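Side-chain contacts in hydroxylase (Rhodococcus sp., PDB 2OR0), which probably acts as a flavin-dependent hydroxylase of the acyl-CoA dehydrogenase fold, using reduced flavin and molecular oxygen to insert one oxygen atom into its substrate: residues V25-R28 with I29-V32; S95-V98 with T99-G103. All coordinates share one frame; numbering follows the deposited sequence.

Interaction 1 of 2, residues V25-R28 with I29-V32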
loop_
_atom_site.group_PDB
_atom_site.type_symbol
_atom_site.label_atom_id
_atom_site.label_comp_id
_atom_site.label_asym_id
_atom_site.label_seq_id
_atom_site.Cartn_x
_atom_site.Cartn_y
_atom_site.Cartn_z
ATOM N N VAL A 25 -0.370 -1.245 -18.287
ATOM C CA VAL A 25 -1.344 -0.797 -17.268
ATOM C C VAL A 25 -1.300 0.728 -17.049
ATOM O O VAL A 25 -2.336 1.383 -17.081
ATOM C CB VAL A 25 -1.266 -1.594 -15.921
ATOM C CG1 VAL A 25 -2.158 -0.931 -14.856
ATOM C CG2 VAL A 25 -1.697 -3.026 -16.137
ATOM N N LEU A 26 -0.103 1.286 -16.859
ATOM C CA LEU A 26 0.045 2.749 -16.731
ATOM C C LEU A 26 -0.456 3.542 -17.953
ATOM O O LEU A 26 -1.014 4.623 -17.794
ATOM C CB LEU A 26 1.482 3.132 -16.375
ATOM C CG LEU A 26 1.770 4.525 -15.779
ATOM C CD1 LEU A 26 0.743 4.996 -14.727
ATOM C CD2 LEU A 26 3.165 4.528 -15.177
ATOM N N ASP A 27 -0.284 2.999 -19.162
ATOM C CA ASP A 27 -0.820 3.629 -20.382
ATOM C C ASP A 27 -2.340 3.633 -20.361
ATOM O O ASP A 27 -2.957 4.611 -20.785
ATOM C CB ASP A 27 -0.364 2.899 -21.657
ATOM C CG ASP A 27 1.135 2.943 -21.864
ATOM O OD1 ASP A 27 1.756 4.014 -21.630
ATOM O OD2 ASP A 27 1.684 1.898 -22.280
ATOM N N ARG A 28 -2.939 2.537 -19.890
ATOM C CA ARG A 28 -4.406 2.462 -19.748
ATOM C C ARG A 28 -4.961 3.455 -18.710
ATOM O O ARG A 28 -6.021 4.044 -18.903
ATOM C CB ARG A 28 -4.850 1.048 -19.386
ATOM C CG ARG A 28 -4.491 -0.006 -20.398
ATOM C CD ARG A 28 -5.250 -1.262 -20.102
ATOM N NE ARG A 28 -4.344 -2.378 -19.890
ATOM C CZ ARG A 28 -4.706 -3.540 -19.349
ATOM N NH1 ARG A 28 -5.964 -3.742 -18.948
ATOM N NH2 ARG A 28 -3.801 -4.496 -19.194
ATOM N N ILE A 29 -4.231 3.622 -17.616
ATOM C CA ILE A 29 -4.532 4.626 -16.592
ATOM C C ILE A 29 -4.463 6.047 -17.178
ATOM O O ILE A 29 -5.331 6.885 -16.907
ATOM C CB ILE A 29 -3.566 4.462 -15.381
ATOM C CG1 ILE A 29 -3.865 3.155 -14.622
ATOM C CG2 ILE A 29 -3.599 5.691 -14.444
ATOM C CD1 ILE A 29 -5.247 3.117 -13.928
ATOM N N GLU A 30 -3.446 6.294 -18.007
ATOM C CA GLU A 30 -3.217 7.623 -18.581
ATOM C C GLU A 30 -4.399 7.985 -19.463
ATOM O O GLU A 30 -4.851 9.127 -19.460
ATOM C CB GLU A 30 -1.897 7.674 -19.368
ATOM C CG GLU A 30 -0.604 7.786 -18.496
ATOM C CD GLU A 30 0.717 7.489 -19.274
ATOM O OE1 GLU A 30 0.782 7.722 -20.522
ATOM O OE2 GLU A 30 1.701 7.022 -18.631
ATOM N N VAL A 31 -4.914 6.985 -20.188
ATOM C CA VAL A 31 -6.069 7.150 -21.061
ATOM C C VAL A 31 -7.321 7.566 -20.284
ATOM O O VAL A 31 -8.071 8.429 -20.739
ATOM C CB VAL A 31 -6.320 5.884 -21.934
ATOM C CG1 VAL A 31 -7.702 5.918 -22.593
ATOM C CG2 VAL A 31 -5.227 5.737 -23.022
ATOM N N VAL A 32 -7.544 6.974 -19.110
ATOM C CA VAL A 32 -8.716 7.334 -18.303
ATOM C C VAL A 32 -8.425 8.325 -17.183
ATOM O O VAL A 32 -9.222 8.446 -16.257
ATOM C CB VAL A 32 -9.452 6.094 -17.749
ATOM C CG1 VAL A 32 -10.079 5.313 -18.901
ATOM C CG2 VAL A 32 -8.506 5.200 -16.922
HETATM O O HOH W 1 -1.234 6.780 -22.527
#
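Val25 and Ile29, one turn apart in helix 24-31, are joined first through the backbone: Ile29 N donates to Val25 O over 3.0 Å in a nearly straight bond (N-H...O 160°). The same i to i+4 pattern continues with Glu30 N to Leu26 O and Val31 N to Asp27 O. At the end of the helix it weakens: Val32 N reaches Arg28 O at 3.3 Å, and Val32, the first residue to leave helical angles, also stands at the N-cap of helix 33-46.

Among the apolar contacts, that of Val25 with Ile29 is the buried one. Ile29 CG1 lies 4.4 Å from Val25 CG1, a loose approach, and the partly exposed Leu26 brings CD1 equally far from Ile29 CB. Ile29 CG1 packs more closely against the carbonyl, 3.4 Å from Val25 O, because chi1 of -69° turns it beside its own backbone N. Val25 further rests on Ala62 and Leu65, and Ile29 on Val88 and Leu91 of helix 78-91.

Asp27 and Glu30 are exposed. Glu30 stretches out beyond CG and passes slantwise over Leu26, whose CG meets OE2 at 3.8 Å. Asp27 and Glu30 point the same way, their carboxylates almost perpendicular (87°), with Asp27 OD1 4.0 Å from Glu30 OE1. A water bridges Asp27 O and Glu30 OE1, donating to both, the second at 3.0 Å. Arg28 is only partly exposed, and its NH2 is hydrogen-bonded to Tyr74 OH, a residue that Val25 also touches.

Two negative groups this close probably repel each other mildly, and the water offers one of the Glu30 oxygens a donor that would offset part of that cost. Val25 and Ile29 are buried against the protein, while the paired acids face solvent.

Interaction 2 of 2, residues S95-V98 with T99-G103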
loop_
_atom_site.group_PDB
_atom_site.type_symbol
_atom_site.label_atom_id
_atom_site.label_comp_id
_atom_site.label_asym_id
_atom_site.label_seq_id
_atom_site.Cartn_x
_atom_site.Cartn_y
_atom_site.Cartn_z
ATOM N N SER A 95 -7.665 6.164 -4.910
ATOM C CA SER A 95 -7.457 5.113 -5.895
ATOM C C SER A 95 -6.031 4.597 -5.831
ATOM O O SER A 95 -5.804 3.402 -5.977
ATOM C CB SER A 95 -7.733 5.640 -7.307
ATOM O OG SER A 95 -9.061 6.119 -7.386
ATOM N N GLY A 96 -5.069 5.514 -5.653
ATOM C CA GLY A 96 -3.669 5.143 -5.607
ATOM C C GLY A 96 -3.391 4.248 -4.420
ATOM O O GLY A 96 -2.664 3.258 -4.527
ATOM N N TRP A 97 -3.958 4.631 -3.275
ATOM C CA TRP A 97 -3.801 3.890 -2.032
ATOM C C TRP A 97 -4.409 2.491 -2.152
ATOM O O TRP A 97 -3.804 1.497 -1.711
ATOM C CB TRP A 97 -4.460 4.656 -0.882
ATOM C CG TRP A 97 -4.320 3.959 0.450
ATOM C CD1 TRP A 97 -5.212 3.082 1.009
ATOM C CD2 TRP A 97 -3.219 4.057 1.373
ATOM N NE1 TRP A 97 -4.742 2.651 2.238
ATOM C CE2 TRP A 97 -3.525 3.224 2.482
ATOM C CE3 TRP A 97 -2.019 4.783 1.385
ATOM C CZ2 TRP A 97 -2.661 3.082 3.587
ATOM C CZ3 TRP A 97 -1.159 4.647 2.493
ATOM C CH2 TRP A 97 -1.489 3.808 3.572
ATOM N N VAL A 98 -5.597 2.413 -2.741
ATOM C CA VAL A 98 -6.297 1.123 -2.855
ATOM C C VAL A 98 -5.507 0.167 -3.790
ATOM O O VAL A 98 -5.337 -1.030 -3.497
ATOM C CB VAL A 98 -7.768 1.319 -3.296
ATOM C CG1 VAL A 98 -8.359 0.015 -3.828
ATOM C CG2 VAL A 98 -8.609 1.872 -2.129
ATOM N N THR A 99 -4.957 0.732 -4.858
ATOM C CA THR A 99 -4.088 -0.023 -5.798
ATOM C C THR A 99 -2.854 -0.598 -5.129
ATOM O O THR A 99 -2.527 -1.768 -5.329
ATOM C CB THR A 99 -3.664 0.839 -6.984
ATOM O OG1 THR A 99 -4.824 1.390 -7.602
ATOM C CG2 THR A 99 -2.916 0.002 -8.007
ATOM N N GLY A 100 -2.178 0.216 -4.324
ATOM C CA GLY A 100 -1.038 -0.245 -3.555
ATOM C C GLY A 100 -1.271 -1.240 -2.432
ATOM O O GLY A 100 -0.327 -1.902 -2.014
ATOM N N ILE A 101 -2.506 -1.333 -1.923
ATOM C CA ILE A 101 -2.860 -2.253 -0.830
ATOM C C ILE A 101 -3.528 -3.506 -1.395
ATOM O O ILE A 101 -3.059 -4.610 -1.183
ATOM C CB ILE A 101 -3.871 -1.590 0.198
ATOM C CG1 ILE A 101 -3.264 -0.365 0.870
ATOM C CG2 ILE A 101 -4.340 -2.598 1.258
ATOM C CD1 ILE A 101 -2.724 -0.608 2.292
ATOM N N VAL A 102 -4.651 -3.315 -2.072
ATOM C CA VAL A 102 -5.403 -4.405 -2.672
ATOM C C VAL A 102 -4.501 -5.093 -3.727
ATOM O O VAL A 102 -4.507 -6.319 -3.837
ATOM C CB VAL A 102 -6.740 -3.913 -3.270
ATOM C CG1 VAL A 102 -7.522 -5.044 -3.922
ATOM C CG2 VAL A 102 -7.623 -3.278 -2.185
ATOM N N GLY A 103 -3.672 -4.290 -4.422
ATOM C CA GLY A 103 -2.699 -4.785 -5.393
ATOM C C GLY A 103 -1.583 -5.680 -4.900
ATOM O O GLY A 103 -0.967 -6.394 -5.695
#
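Trp97 lies over Ile101, four residues on, and the isoleucine can be followed outward from its backbone. Ile101 CB sits 3.6 Å from Trp97 O. CG1, beside its own backbone N (chi1 -62°), comes within 3.2 Å of that oxygen and slips under the indole, 3.9 Å from the centroid of the five-membered ring and 24° off its normal, a CH-pi contact over the face. The tip, CD1, reaches on to Trp97 CZ2 at 3.9 Å. An alanine in place of Trp97 would remove the indole and is likely to leave Ile101 CG1 and CD1 without their aromatic cover and Ser156 OG without its partner NE1.

On the backbone, Ser95 O receives both Thr99 N (3.0 Å) and Thr99 OG1 (2.8 Å), from opposite faces of its carbonyl plane. Val98 O is likewise shared: Val102 N approaches nearly head-on, Ile101 N from above the carbonyl plane.

Residues 95-103 are all buried: Trp97 and Ile101 both touch Ile258 of helix 250-277, Thr99 meets helices 51-60 and 78-91, and a hydrogen bond from Trp97 NE1 ties the helix to Ser156, the residue following strand 145-155.

In the fold
Both interactions are single-helix contacts in the N-terminal helical part of the chain, interaction 1 in helix 24-31 and, after three further helices, interaction 2 in helix 93-102. Their centres are 15 Å apart and their nearest atoms about 7 Å, so they do not touch; helices 51-60 and 78-91 have residues against both, and Val88 meets Ile29 as well as Ser95 and Thr99. Residues 25-32 lie toward the periphery, about 19 Å from the chain centre, whereas residues 95-103 lie only 6 Å from it. Through Trp97 and Ile101 interaction 2 also meets helix 250-277, and through Trp97 it reaches Ser156, next to the sheet, as expected of the acyl-CoA dehydrogenase fold.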